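N(G),N(G)-dimethylarginine dimethylaminohydrolase (Pseudomonas aeruginosa, PDB 1H70) hydrolyses N(G),N(G)-dimethyl-L-arginine and N(G)-monomethyl-L-arginine, endogenous inhibitors of nitric oxide synthase, to L-citrulline and dimethylamine or methylamine. Local coordinates at residues A8-R13 with I50-P55; L70-C75 with H149-S154. The protein carries 1 engineered substitution. All coordinates share one frame; numbering follows the deposited sequence.

Interaction 1 (8-13 with 50-55) joins the two parallel strands of a beta-alpha-beta unit, whereas interaction 2 (70-75 with 149-154) sets a tight turn against the end of helix 136-148. Their centres lie 25 Å apart and their nearest atoms about 10 Å, so they do not touch; interaction 1 closes along the chain before interaction 2 opens. In interaction 1 the side chain of Pro11 lies about 11 Å from bound citrulline and that of Arg9 about 8 Å from that of Arg86, a residue of the citrulline pocket. In interaction 2 the side chain of Thr72 is about 12 Å from that of Glu66, another pocket residue.

Interaction 1: A8-R13 with I50-P55; sequences ARTPAR and ITLLPP
Ala8 and Arg9 pair in parallel register with Leu52 and Leu53, joining strand 5-9 to strand 49-53 across a beta-alpha-beta crossover whose helix is 29-43. The main-chain bonds define this register. Ala8 N donates to Thr51 O at 3.0 Å, and Leu53 N answers to Ala8 O at 2.8 Å, almost straight at 178°. Beyond the last bridge, Thr10 N still reaches Leu53 O at 3.0 Å, so the pairing runs one bond past strand 5-9.

One charged side chain adds a polar contact. With CG anti to its backbone N (chi1 -177°) and the chain of Arg9 bent at chi3 (-70°), the guanidinium comes to lie beside Leu53 and Pro54. NH1 then donates to Pro54 O at 2.8 Å; the bond lies in both the carbonyl plane and the guanidinium plane. Leu53 CB packs over one guanidinium face, 3.7 Å from Arg9 NH1, while Arg9 NH2 makes a weak bond to Ile92 O.

Apolar contacts begin on the sheet face of Ala8 and Leu52 and continue past the strand ends. Leu52 CD1 lies 4.2 Å from Ala8 CB and also approaches Thr10 OG1. Farther on, Thr10 and Pro55 run side by side, with Pro55 CD 3.7 Å from Thr10 CB, and Pro55 CB then meets Ala12 CB. Helix 29-43 covers Ala8 and Leu52 through Ile40 and His36, respectively.

The chemistry implies a seam fixed by directional backbone bonds and extended beyond the strands by proline contacts, with Arg9 supplying from its side chain the N-H that Pro54 O accepts, just past the last main-chain bond.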
loop_
_atom_site.group_PDB
_atom_site.type_symbol
_atom_site.label_atom_id
_atom_site.label_comp_id
_atom_site.label_asym_id
_atom_site.label_seq_id
_atom_site.Cartn_x
_atom_site.Cartn_y
_atom_site.Cartn_z
ATOM N N ALA A 8 -2.003 -7.005 9.016
ATOM C CA ALA A 8 -2.603 -5.684 9.288
ATOM C C ALA A 8 -2.310 -5.338 10.740
ATOM O O ALA A 8 -1.849 -6.214 11.502
ATOM C CB ALA A 8 -4.118 -5.706 9.073
ATOM N N ARG A 9 -2.590 -4.109 11.155
ATOM C CA ARG A 9 -2.350 -3.760 12.572
ATOM C C ARG A 9 -3.446 -2.828 13.048
ATOM O O ARG A 9 -3.751 -1.843 12.392
ATOM C CB ARG A 9 -0.999 -3.096 12.732
ATOM C CG ARG A 9 -0.605 -2.758 14.212
ATOM C CD ARG A 9 0.618 -1.870 14.324
ATOM N NE ARG A 9 1.861 -2.532 13.946
ATOM C CZ ARG A 9 2.509 -3.426 14.678
ATOM N NH1 ARG A 9 2.041 -3.804 15.867
ATOM N NH2 ARG A 9 3.647 -3.948 14.210
ATOM N N THR A 10 -4.027 -3.131 14.195
ATOM C CA THR A 10 -5.067 -2.304 14.788
ATOM C C THR A 10 -4.578 -0.885 14.940
ATOM O O THR A 10 -3.456 -0.691 15.351
ATOM C CB THR A 10 -5.363 -2.903 16.188
ATOM O OG1 THR A 10 -5.728 -4.283 16.003
ATOM C CG2 THR A 10 -6.549 -2.207 16.882
ATOM N N PRO A 11 -5.412 0.117 14.644
ATOM C CA PRO A 11 -4.997 1.519 14.804
ATOM C C PRO A 11 -4.848 1.892 16.286
ATOM O O PRO A 11 -5.565 1.337 17.139
ATOM C CB PRO A 11 -6.139 2.293 14.128
ATOM C CG PRO A 11 -7.317 1.403 14.270
ATOM C CD PRO A 11 -6.795 -0.022 14.143
ATOM N N ALA A 12 -3.903 2.772 16.592
ATOM C CA ALA A 12 -3.657 3.215 17.964
ATOM C C ALA A 12 -4.506 4.435 18.263
ATOM O O ALA A 12 -5.012 5.094 17.343
ATOM C CB ALA A 12 -2.202 3.574 18.138
ATOM N N ARG A 13 -4.647 4.789 19.544
ATOM C CA ARG A 13 -5.388 5.998 19.857
ATOM C C ARG A 13 -4.639 7.190 19.286
ATOM O O ARG A 13 -5.264 8.197 18.905
ATOM C CB ARG A 13 -5.557 6.193 21.361
ATOM C CG ARG A 13 -6.555 5.241 22.029
ATOM C CD ARG A 13 -6.589 5.412 23.549
ATOM N NE ARG A 13 -5.323 5.041 24.180
ATOM C CZ ARG A 13 -4.992 3.787 24.492
ATOM N NH1 ARG A 13 -5.834 2.811 24.210
ATOM N NH2 ARG A 13 -3.832 3.504 25.067
ATOM N N ILE A 50 -5.447 -14.063 7.958
ATOM C CA ILE A 50 -5.141 -12.712 8.345
ATOM C C ILE A 50 -4.331 -12.728 9.623
ATOM O O ILE A 50 -4.694 -13.470 10.526
ATOM C CB ILE A 50 -6.485 -11.971 8.604
ATOM C CG1 ILE A 50 -7.268 -11.840 7.292
ATOM C CG2 ILE A 50 -6.276 -10.637 9.313
ATOM C CD1 ILE A 50 -8.784 -11.736 7.444
ATOM N N THR A 51 -3.235 -11.970 9.658
ATOM C CA THR A 51 -2.453 -11.812 10.878
ATOM C C THR A 51 -2.687 -10.379 11.311
ATOM O O THR A 51 -2.263 -9.468 10.622
ATOM C CB THR A 51 -0.964 -12.077 10.609
ATOM O OG1 THR A 51 -0.834 -13.445 10.212
ATOM C CG2 THR A 51 -0.138 -11.862 11.892
ATOM N N LEU A 52 -3.355 -10.181 12.439
ATOM C CA LEU A 52 -3.724 -8.871 12.909
ATOM C C LEU A 52 -2.914 -8.515 14.132
ATOM O O LEU A 52 -3.092 -9.118 15.173
ATOM C CB LEU A 52 -5.231 -8.884 13.209
ATOM C CG LEU A 52 -5.904 -7.642 13.793
ATOM C CD1 LEU A 52 -5.601 -6.386 12.963
ATOM C CD2 LEU A 52 -7.425 -7.883 13.889
ATOM N N LEU A 53 -2.010 -7.550 13.968
ATOM C CA LEU A 53 -1.111 -7.159 15.079
ATOM C C LEU A 53 -1.741 -6.123 15.972
ATOM O O LEU A 53 -2.620 -5.397 15.541
ATOM C CB LEU A 53 0.215 -6.651 14.492
ATOM C CG LEU A 53 0.791 -7.673 13.474
ATOM C CD1 LEU A 53 2.009 -7.076 12.802
ATOM C CD2 LEU A 53 1.180 -8.953 14.232
ATOM N N PRO A 54 -1.278 -6.060 17.227
ATOM C CA PRO A 54 -1.821 -5.111 18.219
ATOM C C PRO A 54 -1.373 -3.669 17.960
ATOM O O PRO A 54 -0.346 -3.376 17.325
ATOM C CB PRO A 54 -1.249 -5.624 19.552
ATOM C CG PRO A 54 0.035 -6.343 19.145
ATOM C CD PRO A 54 -0.237 -6.942 17.778
ATOM N N PRO A 55 -2.141 -2.730 18.495
ATOM C CA PRO A 55 -1.809 -1.315 18.315
ATOM C C PRO A 55 -0.523 -0.944 19.042
ATOM O O PRO A 55 -0.145 -1.589 20.032
ATOM C CB PRO A 55 -3.008 -0.586 18.928
ATOM C CG PRO A 55 -3.651 -1.571 19.851
ATOM C CD PRO A 55 -3.364 -2.949 19.304
#

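Interaction 2: L70-C75 with H149-S154; sequences LCTSRC and HGLSGS
His149 and Leu151 meet the 72-75 turn where helix 136-148 ends in a Schellman motif, with Gly150 at positive phi as its C-prime residue. The facing turn links the antiparallel strands 69-71 and 76-78, and begins with an ST turn: Arg74 N donates to Thr72 OG1 at 3.1 Å.

The imidazole of His149 presents one face to Cys75. Cys75 SG stands 3.9 Å from the ring centroid, only 15° off the normal, a sulfur-aromatic contact over the face; Cys75 CB, 4.0 Å from the same centroid, adds a CH-pi contact. A chi1 of 65° places SG between the backbone N and the carbonyl carbon, so that CB and SG both stand over the same face. The polar end of the histidine is engaged by Glu106, whose OE2 bonds to NE2 and would help to fix the ring's rotation.

Arg74 passes beside this pair with its chain bent at chi2 (-98°), which swings the guanidinium to the helix end. NH1 donates to His149 O at 2.9 Å, within the plane of both groups. Leu151 CD2 covers one guanidinium face, while Leu151 CD1 packs 3.9 Å from Arg74 CG. A positive group bonded to a carbonyl at a helix C-terminus would probably be stabilised by the helix dipole.

Leu151 and Thr72 point at each other end-on, Leu146 and Phe126 touching both. Here Leu151 CD1 sits 3.7 Å from Thr72 OG1, the oxygen that also donates to Cys75 O at 2.9 Å.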
loop_
_atom_site.group_PDB
_atom_site.type_symbol
_atom_site.label_atom_id
_atom_site.label_comp_id
_atom_site.label_asym_id
_atom_site.label_seq_id
_atom_site.Cartn_x
_atom_site.Cartn_y
_atom_site.Cartn_z
ATOM N N LEU A 70 8.249 -4.853 2.299
ATOM C CA LEU A 70 7.788 -5.301 0.994
ATOM C C LEU A 70 7.831 -6.825 1.016
ATOM O O LEU A 70 8.907 -7.414 1.117
ATOM C CB LEU A 70 8.673 -4.795 -0.142
ATOM C CG LEU A 70 8.218 -5.271 -1.521
ATOM C CD1 LEU A 70 6.935 -4.536 -1.933
ATOM C CD2 LEU A 70 9.357 -5.078 -2.573
ATOM N N CYS A 71 6.671 -7.465 0.910
ATOM C CA CYS A 71 6.620 -8.924 0.886
ATOM C C CYS A 71 6.441 -9.408 -0.549
ATOM O O CYS A 71 5.487 -9.012 -1.201
ATOM C CB CYS A 71 5.427 -9.403 1.703
ATOM S SG CYS A 71 5.588 -8.878 3.412
ATOM N N THR A 72 7.337 -10.263 -1.019
ATOM C CA THR A 72 7.215 -10.822 -2.362
ATOM C C THR A 72 7.056 -12.336 -2.274
ATOM O O THR A 72 6.959 -12.897 -1.189
ATOM C CB THR A 72 8.440 -10.469 -3.250
ATOM O OG1 THR A 72 9.542 -11.327 -2.901
ATOM C CG2 THR A 72 8.912 -9.038 -2.995
ATOM N N SER A 73 7.019 -13.026 -3.413
ATOM C CA SER A 73 6.901 -14.485 -3.383
ATOM C C SER A 73 8.226 -15.166 -3.101
ATOM O O SER A 73 8.267 -16.383 -2.878
ATOM C CB SER A 73 6.421 -14.989 -4.752
ATOM O OG SER A 73 7.305 -14.481 -5.740
ATOM N N ARG A 74 9.310 -14.402 -3.119
ATOM C CA ARG A 74 10.644 -14.957 -2.924
ATOM C C ARG A 74 11.317 -14.522 -1.628
ATOM O O ARG A 74 12.187 -15.234 -1.122
ATOM C CB ARG A 74 11.565 -14.539 -4.074
ATOM C CG ARG A 74 10.969 -14.694 -5.472
ATOM C CD ARG A 74 11.369 -15.955 -6.199
ATOM N NE ARG A 74 10.610 -16.099 -7.436
ATOM C CZ ARG A 74 10.993 -15.707 -8.651
ATOM N NH1 ARG A 74 12.159 -15.113 -8.852
ATOM N NH2 ARG A 74 10.186 -15.912 -9.688
ATOM N N CYS A 75 10.981 -13.338 -1.125
ATOM C CA CYS A 75 11.585 -12.802 0.086
ATOM C C CYS A 75 10.807 -11.608 0.604
ATOM O O CYS A 75 9.888 -11.127 -0.053
ATOM C CB CYS A 75 13.015 -12.321 -0.186
ATOM S SG CYS A 75 13.080 -10.912 -1.328
ATOM N N HIS A 149 17.168 -11.947 -6.139
ATOM C CA HIS A 149 16.124 -12.960 -6.047
ATOM C C HIS A 149 15.410 -13.256 -7.372
ATOM O O HIS A 149 14.373 -13.929 -7.376
ATOM C CB HIS A 149 15.111 -12.559 -4.970
ATOM C CG HIS A 149 15.719 -12.628 -3.606
ATOM N ND1 HIS A 149 15.757 -13.795 -2.880
ATOM C CD2 HIS A 149 16.370 -11.699 -2.874
ATOM C CE1 HIS A 149 16.379 -13.569 -1.732
ATOM N NE2 HIS A 149 16.759 -12.306 -1.706
ATOM N N GLY A 150 15.961 -12.811 -8.494
ATOM C CA GLY A 150 15.341 -13.090 -9.776
ATOM C C GLY A 150 14.146 -12.227 -10.141
ATOM O O GLY A 150 13.462 -12.515 -11.132
ATOM N N LEU A 151 13.876 -11.185 -9.370
ATOM C CA LEU A 151 12.785 -10.280 -9.697
ATOM C C LEU A 151 13.370 -9.028 -10.364
ATOM O O LEU A 151 14.589 -8.883 -10.459
ATOM C CB LEU A 151 11.998 -9.930 -8.433
ATOM C CG LEU A 151 11.407 -11.162 -7.746
ATOM C CD1 LEU A 151 10.956 -10.849 -6.316
ATOM C CD2 LEU A 151 10.235 -11.661 -8.569
ATOM N N SER A 152 12.518 -8.120 -10.826
ATOM C CA SER A 152 13.013 -6.918 -11.493
ATOM C C SER A 152 12.376 -5.658 -10.893
ATOM O O SER A 152 11.386 -5.753 -10.167
ATOM C CB SER A 152 12.792 -7.044 -13.010
ATOM O OG SER A 152 11.407 -6.982 -13.330
ATOM N N GLY A 153 12.947 -4.491 -11.164
ATOM C CA GLY A 153 12.386 -3.260 -10.625
ATOM C C GLY A 153 12.828 -2.062 -11.447
ATOM O O GLY A 153 13.802 -2.161 -12.168
ATOM N N SER A 154 12.122 -0.942 -11.338
ATOM C CA SER A 154 12.471 0.269 -12.076
ATOM C C SER A 154 11.997 1.466 -11.271
ATOM O O SER A 154 11.187 1.279 -10.355
ATOM C CB SER A 154 11.844 0.258 -13.473
ATOM O OG SER A 154 10.425 0.138 -13.421
#